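Local structure of binary enterotoxin of Clostridium perfringens component a (Clostridium perfringens, 5WTZ) at residues A[115-127]-A[193-206]. The protein is the enzymatic component of a binary enterotoxin, binds NAD+ and ADP-ribosylates actin. Residues are numbered along the deposited sequence; the frame is centred on the assembly and turned at random.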
ATOM      1  N   SER A 115      21.112  24.604  -6.520  1.00 53.92           N
ATOM      2  CA  SER A 115      20.728  23.408  -5.777  1.00 48.03           C
ATOM      3  C   SER A 115      20.011  23.745  -4.468  1.00 42.25           C
ATOM      4  O   SER A 115      19.393  22.876  -3.871  1.00 40.38           O
ATOM      5  CB  SER A 115      21.957  22.544  -5.488  1.00 41.86           C
ATOM      6  OG  SER A 115      22.887  23.243  -4.667  1.00 47.72           O
ATOM      7  N   ASN A 116      20.111  24.995  -4.017  1.00 37.79           N
ATOM      8  CA  ASN A 116      19.407  25.420  -2.811  1.00 33.53           C
ATOM      9  C   ASN A 116      17.935  25.729  -3.085  1.00 34.08           C
ATOM     10  O   ASN A 116      17.165  25.989  -2.154  1.00 35.57           O
ATOM     11  CB  ASN A 116      20.076  26.645  -2.193  1.00 41.85           C
ATOM     12  CG  ASN A 116      21.154  26.280  -1.189  1.00 48.83           C
ATOM     13  OD1 ASN A 116      21.093  25.228  -0.555  1.00 48.08           O
ATOM     14  ND2 ASN A 116      22.149  27.151  -1.042  1.00 56.27           N
ATOM     15  N   ILE A 117      17.545  25.682  -4.356  1.00 35.19           N
ATOM     16  CA  ILE A 117      16.243  26.211  -4.781  1.00 37.84           C
ATOM     17  C   ILE A 117      15.405  25.187  -5.529  1.00 35.58           C
ATOM     18  O   ILE A 117      15.886  24.524  -6.445  1.00 41.24           O
ATOM     19  CB  ILE A 117      16.445  27.483  -5.653  1.00 37.50           C
ATOM     20  CG1 ILE A 117      17.043  28.603  -4.794  1.00 33.48           C
ATOM     21  CG2 ILE A 117      15.147  27.954  -6.278  1.00 34.52           C
ATOM     22  CD1 ILE A 117      17.138  29.946  -5.481  1.00 45.25           C
ATOM     23  N   ILE A 118      14.147  25.052  -5.120  1.00 29.50           N
ATOM     24  CA  ILE A 118      13.234  24.087  -5.725  1.00 28.41           C
ATOM     25  C   ILE A 118      12.762  24.578  -7.090  1.00 29.49           C
ATOM     26  O   ILE A 118      12.435  25.753  -7.259  1.00 29.82           O
ATOM     27  CB  ILE A 118      12.004  23.813  -4.813  1.00 34.13           C
ATOM     28  CG1 ILE A 118      12.400  22.977  -3.596  1.00 31.45           C
ATOM     29  CG2 ILE A 118      10.912  23.088  -5.569  1.00 32.98           C
ATOM     30  CD1 ILE A 118      13.069  21.665  -3.940  1.00 34.86           C
ATOM     31  N   ASP A 119      12.719  23.669  -8.058  1.00 33.08           N
ATOM     32  CA  ASP A 119      12.262  23.979  -9.410  1.00 34.51           C
ATOM     33  C   ASP A 119      10.738  24.151  -9.481  1.00 38.35           C
ATOM     34  O   ASP A 119       9.987  23.277  -9.042  1.00 32.71           O
ATOM     35  CB  ASP A 119      12.721  22.877 -10.365  1.00 40.18           C
ATOM     36  CG  ASP A 119      12.387  23.178 -11.805  1.00 46.28           C
ATOM     37  OD1 ASP A 119      13.197  23.856 -12.466  1.00 53.73           O
ATOM     38  OD2 ASP A 119      11.324  22.727 -12.276  1.00 41.01           O
ATOM     39  N   GLU A 120      10.287  25.268 -10.049  1.00 38.68           N
ATOM     40  CA  GLU A 120       8.868  25.619 -10.045  1.00 38.69           C
ATOM     41  C   GLU A 120       8.005  24.629 -10.820  1.00 34.25           C
ATOM     42  O   GLU A 120       6.951  24.223 -10.345  1.00 34.76           O
ATOM     43  CB  GLU A 120       8.651  27.030 -10.612  1.00 44.47           C
ATOM     44  CG  GLU A 120       7.174  27.344 -10.878  1.00 53.13           C
ATOM     45  CD  GLU A 120       6.868  28.836 -10.955  1.00 64.88           C
ATOM     46  OE1 GLU A 120       7.412  29.608 -10.133  1.00 72.64           O
ATOM     47  OE2 GLU A 120       6.068  29.230 -11.833  1.00 63.91           O
ATOM     48  N   GLU A 121       8.441  24.247 -12.016  1.00 34.91           N
ATOM     49  CA  GLU A 121       7.661  23.308 -12.819  1.00 29.72           C
ATOM     50  C   GLU A 121       7.647  21.941 -12.168  1.00 30.76           C
ATOM     51  O   GLU A 121       6.627  21.253 -12.169  1.00 30.78           O
ATOM     52  CB  GLU A 121       8.215  23.214 -14.239  1.00 44.94           C
ATOM     53  CG  GLU A 121       7.475  22.225 -15.115  1.00 58.79           C
ATOM     54  CD  GLU A 121       7.838  22.358 -16.578  1.00 73.61           C
ATOM     55  OE1 GLU A 121       8.391  23.413 -16.962  1.00 79.62           O
ATOM     56  OE2 GLU A 121       7.567  21.407 -17.342  1.00 76.80           O
ATOM     57  N   ALA A 122       8.782  21.560 -11.597  1.00 31.06           N
ATOM     58  CA  ALA A 122       8.893  20.278 -10.922  1.00 25.53           C
ATOM     59  C   ALA A 122       7.927  20.217  -9.747  1.00 24.01           C
ATOM     60  O   ALA A 122       7.164  19.257  -9.616  1.00 23.65           O
ATOM     61  CB  ALA A 122      10.331  20.024 -10.459  1.00 26.31           C
ATOM     62  N   ILE A 123       7.932  21.238  -8.900  1.00 22.62           N
ATOM     63  CA  ILE A 123       7.044  21.179  -7.745  1.00 24.20           C
ATOM     64  C   ILE A 123       5.565  21.289  -8.153  1.00 23.17           C
ATOM     65  O   ILE A 123       4.697  20.780  -7.444  1.00 23.21           O
ATOM     66  CB  ILE A 123       7.407  22.257  -6.690  1.00 28.89           C
ATOM     67  CG1 ILE A 123       6.781  21.885  -5.339  1.00 25.80           C
ATOM     68  CG2 ILE A 123       7.006  23.655  -7.154  1.00 30.56           C
ATOM     69  CD1 ILE A 123       7.366  22.601  -4.164  1.00 31.57           C
ATOM     70  N   ASN A 124       5.267  21.914  -9.291  1.00 23.80           N
ATOM     71  CA  ASN A 124       3.884  21.932  -9.763  1.00 28.89           C
ATOM     72  C   ASN A 124       3.452  20.548 -10.211  1.00 31.65           C
ATOM     73  O   ASN A 124       2.323  20.142  -9.979  1.00 23.85           O
ATOM     74  CB  ASN A 124       3.691  22.932 -10.899  1.00 31.77           C
ATOM     75  CG  ASN A 124       3.406  24.327 -10.394  1.00 37.11           C
ATOM     76  OD1 ASN A 124       2.854  24.504  -9.307  1.00 39.03           O
ATOM     77  ND2 ASN A 124       3.807  25.328 -11.164  1.00 31.69           N
ATOM     78  N   ASN A 125       4.357  19.819 -10.850  1.00 24.99           N
ATOM     79  CA  ASN A 125       4.064  18.447 -11.223  1.00 19.64           C
ATOM     80  C   ASN A 125       3.915  17.579  -9.981  1.00 20.20           C
ATOM     81  O   ASN A 125       3.080  16.672  -9.934  1.00 22.01           O
ATOM     82  CB  ASN A 125       5.152  17.891 -12.148  1.00 22.24           C
ATOM     83  CG  ASN A 125       5.115  18.517 -13.535  1.00 28.85           C
ATOM     84  OD1 ASN A 125       4.075  18.996 -13.984  1.00 31.37           O
ATOM     85  ND2 ASN A 125       6.241  18.496 -14.223  1.00 30.68           N
ATOM     86  N   PHE A 126       4.720  17.876  -8.969  1.00 19.14           N
ATOM     87  CA  PHE A 126       4.695  17.143  -7.709  1.00 14.62           C
ATOM     88  C   PHE A 126       3.354  17.358  -7.020  1.00 17.00           C
ATOM     89  O   PHE A 126       2.770  16.413  -6.498  1.00 17.03           O
ATOM     90  CB  PHE A 126       5.858  17.585  -6.812  1.00 17.22           C
ATOM     91  CG  PHE A 126       6.009  16.786  -5.536  1.00 16.16           C
ATOM     92  CD1 PHE A 126       6.303  15.429  -5.564  1.00 17.59           C
ATOM     93  CD2 PHE A 126       5.918  17.421  -4.301  1.00 21.81           C
ATOM     94  CE1 PHE A 126       6.468  14.703  -4.372  1.00 18.97           C
ATOM     95  CE2 PHE A 126       6.065  16.707  -3.110  1.00 22.51           C
ATOM     96  CZ  PHE A 126       6.365  15.350  -3.145  1.00 18.87           C
ATOM     97  N   ALA A 127       2.855  18.589  -7.053  1.00 17.87           N
ATOM     98  CA  ALA A 127       1.533  18.901  -6.505  1.00 17.36           C
ATOM     99  C   ALA A 127       0.441  18.009  -7.101  1.00 20.26           C
ATOM    100  O   ALA A 127      -0.422  17.508  -6.382  1.00 17.92           O
ATOM    101  CB  ALA A 127       1.195  20.370  -6.729  1.00 16.29           C
ATOM    102  N   LEU A 193       0.985  21.508   0.549  1.00 21.60           N
ATOM    103  CA  LEU A 193       2.302  21.527  -0.081  1.00 19.46           C
ATOM    104  C   LEU A 193       2.844  22.947  -0.132  1.00 24.33           C
ATOM    105  O   LEU A 193       2.125  23.898  -0.458  1.00 20.66           O
ATOM    106  CB  LEU A 193       2.252  20.931  -1.497  1.00 19.91           C
ATOM    107  CG  LEU A 193       3.557  20.907  -2.310  1.00 21.58           C
ATOM    108  CD1 LEU A 193       4.548  19.820  -1.837  1.00 17.49           C
ATOM    109  CD2 LEU A 193       3.281  20.730  -3.800  1.00 25.61           C
ATOM    110  N   SER A 194       4.121  23.085   0.209  1.00 22.52           N
ATOM    111  CA  SER A 194       4.784  24.370   0.242  1.00 22.47           C
ATOM    112  C   SER A 194       6.283  24.158   0.243  1.00 27.96           C
ATOM    113  O   SER A 194       6.766  23.051   0.476  1.00 29.66           O
ATOM    114  CB  SER A 194       4.364  25.171   1.473  1.00 30.15           C
ATOM    115  OG  SER A 194       4.735  24.489   2.657  1.00 34.48           O
ATOM    116  N   ILE A 195       7.018  25.223  -0.026  1.00 31.72           N
ATOM    117  CA  ILE A 195       8.461  25.187   0.062  1.00 29.90           C
ATOM    118  C   ILE A 195       8.894  25.698   1.430  1.00 31.66           C
ATOM    119  O   ILE A 195       8.356  26.687   1.942  1.00 36.58           O
ATOM    120  CB  ILE A 195       9.116  26.018  -1.056  1.00 31.84           C
ATOM    121  CG1 ILE A 195       8.720  25.464  -2.425  1.00 31.28           C
ATOM    122  CG2 ILE A 195      10.622  26.021  -0.912  1.00 38.54           C
ATOM    123  CD1 ILE A 195       9.339  26.205  -3.585  1.00 36.57           C
ATOM    124  N   VAL A 196       9.850  25.005   2.033  1.00 27.13           N
ATOM    125  CA  VAL A 196      10.384  25.398   3.327  1.00 26.57           C
ATOM    126  C   VAL A 196      11.894  25.492   3.199  1.00 35.25           C
ATOM    127  O   VAL A 196      12.528  24.640   2.571  1.00 38.13           O
ATOM    128  CB  VAL A 196       9.987  24.402   4.467  1.00 32.17           C
ATOM    129  CG1 VAL A 196      10.544  22.997   4.220  1.00 31.67           C
ATOM    130  CG2 VAL A 196      10.439  24.918   5.821  1.00 35.73           C
ATOM    131  N   THR A 197      12.461  26.548   3.765  1.00 32.23           N
ATOM    132  CA  THR A 197      13.902  26.730   3.737  1.00 32.02           C
ATOM    133  C   THR A 197      14.482  26.287   5.060  1.00 33.94           C
ATOM    134  O   THR A 197      14.108  26.797   6.114  1.00 36.49           O
ATOM    135  CB  THR A 197      14.273  28.183   3.447  1.00 34.81           C
ATOM    136  OG1 THR A 197      13.699  28.552   2.188  1.00 37.55           O
ATOM    137  CG2 THR A 197      15.803  28.356   3.381  1.00 33.89           C
ATOM    138  N   ILE A 198      15.385  25.317   5.003  1.00 31.90           N
ATOM    139  CA  ILE A 198      16.083  24.851   6.194  1.00 33.37           C
ATOM    140  C   ILE A 198      17.597  24.926   5.978  1.00 32.47           C
ATOM    141  O   ILE A 198      18.113  24.349   5.036  1.00 32.29           O
ATOM    142  CB  ILE A 198      15.653  23.411   6.551  1.00 36.15           C
ATOM    143  CG1 ILE A 198      14.161  23.385   6.886  1.00 38.52           C
ATOM    144  CG2 ILE A 198      16.488  22.873   7.711  1.00 39.62           C
ATOM    145  CD1 ILE A 198      13.597  21.998   7.045  1.00 40.07           C
ATOM    146  N   LYS A 199      18.297  25.671   6.831  1.00 31.26           N
ATOM    147  CA  LYS A 199      19.734  25.895   6.660  1.00 35.64           C
ATOM    148  C   LYS A 199      20.075  26.379   5.247  1.00 35.38           C
ATOM    149  O   LYS A 199      21.001  25.871   4.615  1.00 32.64           O
ATOM    150  CB  LYS A 199      20.519  24.620   6.975  1.00 40.39           C
ATOM    151  CG  LYS A 199      20.428  24.149   8.422  1.00 41.97           C
ATOM    152  CD  LYS A 199      21.171  25.092   9.354  1.00 51.21           C
ATOM    153  CE  LYS A 199      21.262  24.522  10.763  1.00 50.95           C
ATOM    154  NZ  LYS A 199      21.858  25.474  11.734  1.00 51.65           N
ATOM    155  N   GLY A 200      19.296  27.333   4.742  1.00 37.86           N
ATOM    156  CA  GLY A 200      19.602  27.984   3.478  1.00 33.31           C
ATOM    157  C   GLY A 200      19.143  27.218   2.253  1.00 34.01           C
ATOM    158  O   GLY A 200      19.281  27.694   1.125  1.00 32.80           O
ATOM    159  N   LYS A 201      18.593  26.029   2.475  1.00 34.21           N
ATOM    160  CA  LYS A 201      18.196  25.143   1.388  1.00 32.67           C
ATOM    161  C   LYS A 201      16.689  24.911   1.351  1.00 30.50           C
ATOM    162  O   LYS A 201      16.046  24.717   2.387  1.00 30.68           O
ATOM    163  CB  LYS A 201      18.929  23.803   1.515  1.00 32.49           C
ATOM    164  CG  LYS A 201      18.556  22.757   0.489  1.00 33.53           C
ATOM    165  CD  LYS A 201      19.461  21.539   0.666  1.00 48.89           C
ATOM    166  CE  LYS A 201      19.070  20.401  -0.246  1.00 56.42           C
ATOM    167  NZ  LYS A 201      19.054  20.826  -1.672  1.00 61.88           N
ATOM    168  N   GLN A 202      16.130  24.922   0.150  1.00 26.81           N
ATOM    169  CA  GLN A 202      14.699  24.688  -0.011  1.00 25.62           C
ATOM    170  C   GLN A 202      14.345  23.209  -0.117  1.00 27.86           C
ATOM    171  O   GLN A 202      15.003  22.444  -0.819  1.00 27.00           O
ATOM    172  CB  GLN A 202      14.172  25.426  -1.242  1.00 34.86           C
ATOM    173  CG  GLN A 202      14.157  26.935  -1.079  1.00 33.17           C
ATOM    174  CD  GLN A 202      13.520  27.653  -2.258  1.00 30.75           C
ATOM    175  OE1 GLN A 202      13.107  27.023  -3.235  1.00 30.00           O
ATOM    176  NE2 GLN A 202      13.447  28.983  -2.171  1.00 29.05           N
ATOM    177  N   TYR A 203      13.280  22.828   0.575  1.00 27.99           N
ATOM    178  CA  TYR A 203      12.748  21.485   0.499  1.00 24.11           C
ATOM    179  C   TYR A 203      11.266  21.576   0.194  1.00 26.97           C
ATOM    180  O   TYR A 203      10.614  22.550   0.562  1.00 25.87           O
ATOM    181  CB  TYR A 203      12.970  20.728   1.811  1.00 22.45           C
ATOM    182  CG  TYR A 203      14.416  20.552   2.216  1.00 22.44           C
ATOM    183  CD1 TYR A 203      15.096  21.557   2.909  1.00 26.83           C
ATOM    184  CD2 TYR A 203      15.105  19.374   1.918  1.00 24.24           C
ATOM    185  CE1 TYR A 203      16.430  21.398   3.294  1.00 27.33           C
ATOM    186  CE2 TYR A 203      16.435  19.210   2.294  1.00 28.85           C
ATOM    187  CZ  TYR A 203      17.090  20.224   2.982  1.00 29.34           C
ATOM    188  OH  TYR A 203      18.407  20.070   3.363  1.00 29.23           O
ATOM    189  N   ALA A 204      10.730  20.562  -0.474  1.00 22.07           N
ATOM    190  CA  ALA A 204       9.291  20.455  -0.652  1.00 23.37           C
ATOM    191  C   ALA A 204       8.672  19.906   0.633  1.00 22.71           C
ATOM    192  O   ALA A 204       8.924  18.756   1.006  1.00 28.81           O
ATOM    193  CB  ALA A 204       8.959  19.562  -1.845  1.00 21.88           C
ATOM    194  N   LYS A 205       7.897  20.734   1.326  1.00 22.96           N
ATOM    195  CA  LYS A 205       7.258  20.307   2.561  1.00 19.03           C
ATOM    196  C   LYS A 205       5.859  19.744   2.286  1.00 18.78           C
ATOM    197  O   LYS A 205       4.939  20.464   1.884  1.00 18.61           O
ATOM    198  CB  LYS A 205       7.192  21.461   3.551  1.00 20.86           C
ATOM    199  CG  LYS A 205       6.573  21.118   4.888  1.00 25.19           C
ATOM    200  CD  LYS A 205       6.396  22.374   5.707  1.00 32.15           C
ATOM    201  CE  LYS A 205       5.402  22.178   6.828  1.00 43.08           C
ATOM    202  NZ  LYS A 205       5.119  23.468   7.525  1.00 52.35           N
ATOM    203  N   VAL A 206       5.710  18.450   2.522  1.00 18.47           N
ATOM    204  CA  VAL A 206       4.423  17.780   2.401  1.00 21.38           C
ATOM    205  C   VAL A 206       3.764  17.712   3.775  1.00 22.39           C
ATOM    206  O   VAL A 206       4.264  17.032   4.682  1.00 22.13           O
ATOM    207  CB  VAL A 206       4.577  16.356   1.812  1.00 16.96           C
ATOM    208  CG1 VAL A 206       3.228  15.647   1.725  1.00 14.62           C
ATOM    209  CG2 VAL A 206       5.226  16.413   0.434  1.00 18.22           C
TER
HETATM  210  O   HOH W   1      22.494  25.705   2.022  1.00 28.59           O
HETATM  211  O   HOH W   2      11.509  28.077  -5.107  1.00 40.91           O
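Q202 is held at both its backbone and its side chain by the loop that leads into helix 120-127. Q202 N donates to N116 O (2.7 Å). Q202 OE1 accepts from I118 N (2.9 Å) in a nearly straight bond, 168° at the hydrogen, although the donor is tilted somewhat from the amide plane. With CG beside its own backbone N (chi1 -70°) and the chain extended beyond it, the glutamine runs along I117 and carries its amide to the next peptide of the loop; glutamine suits the place because this reach brings the amide oxygen to I118 N. A water gives OE1 a second donor and also reaches I118 O. K201, long and flexible, bends at its last torsion to make a weak bond from NZ to S115 O, while its stronger partner is E110, through a salt bridge. N116 CG lies 3.3 Å from G200 O, a van der Waals contact, and a water links N116 OD1 to K199 O. G200, with its positive phi, suits the type I' turn joining the two strands.

Apolar packing takes over toward the helix, whose N-cap is D119, its OD2 accepting from A122 N. Beta-branched I118 slides past I195, I118 CB to I195 CD1 3.8 Å. I123 extends CD1 to I195 CG1 (3.6 Å) and toward the small A204. The leucine fork of L193 divides its work: CD1 meets the edge of the F126 ring at CE2 (3.7 Å), CD2 the methyl of A127. V206 CG2 touches the same ring edge, and F105 meets this phenylalanine edge-to-face.

Helix 120-127 thus packs on the hairpin of strands 193-198 and 201-206, roughly antiparallel to the first (145°), within the N-terminal ADP-ribosyltransferase-like domain and away from the NAD site; I156 of the neighbouring strand 156-162 also touches F126 and V206.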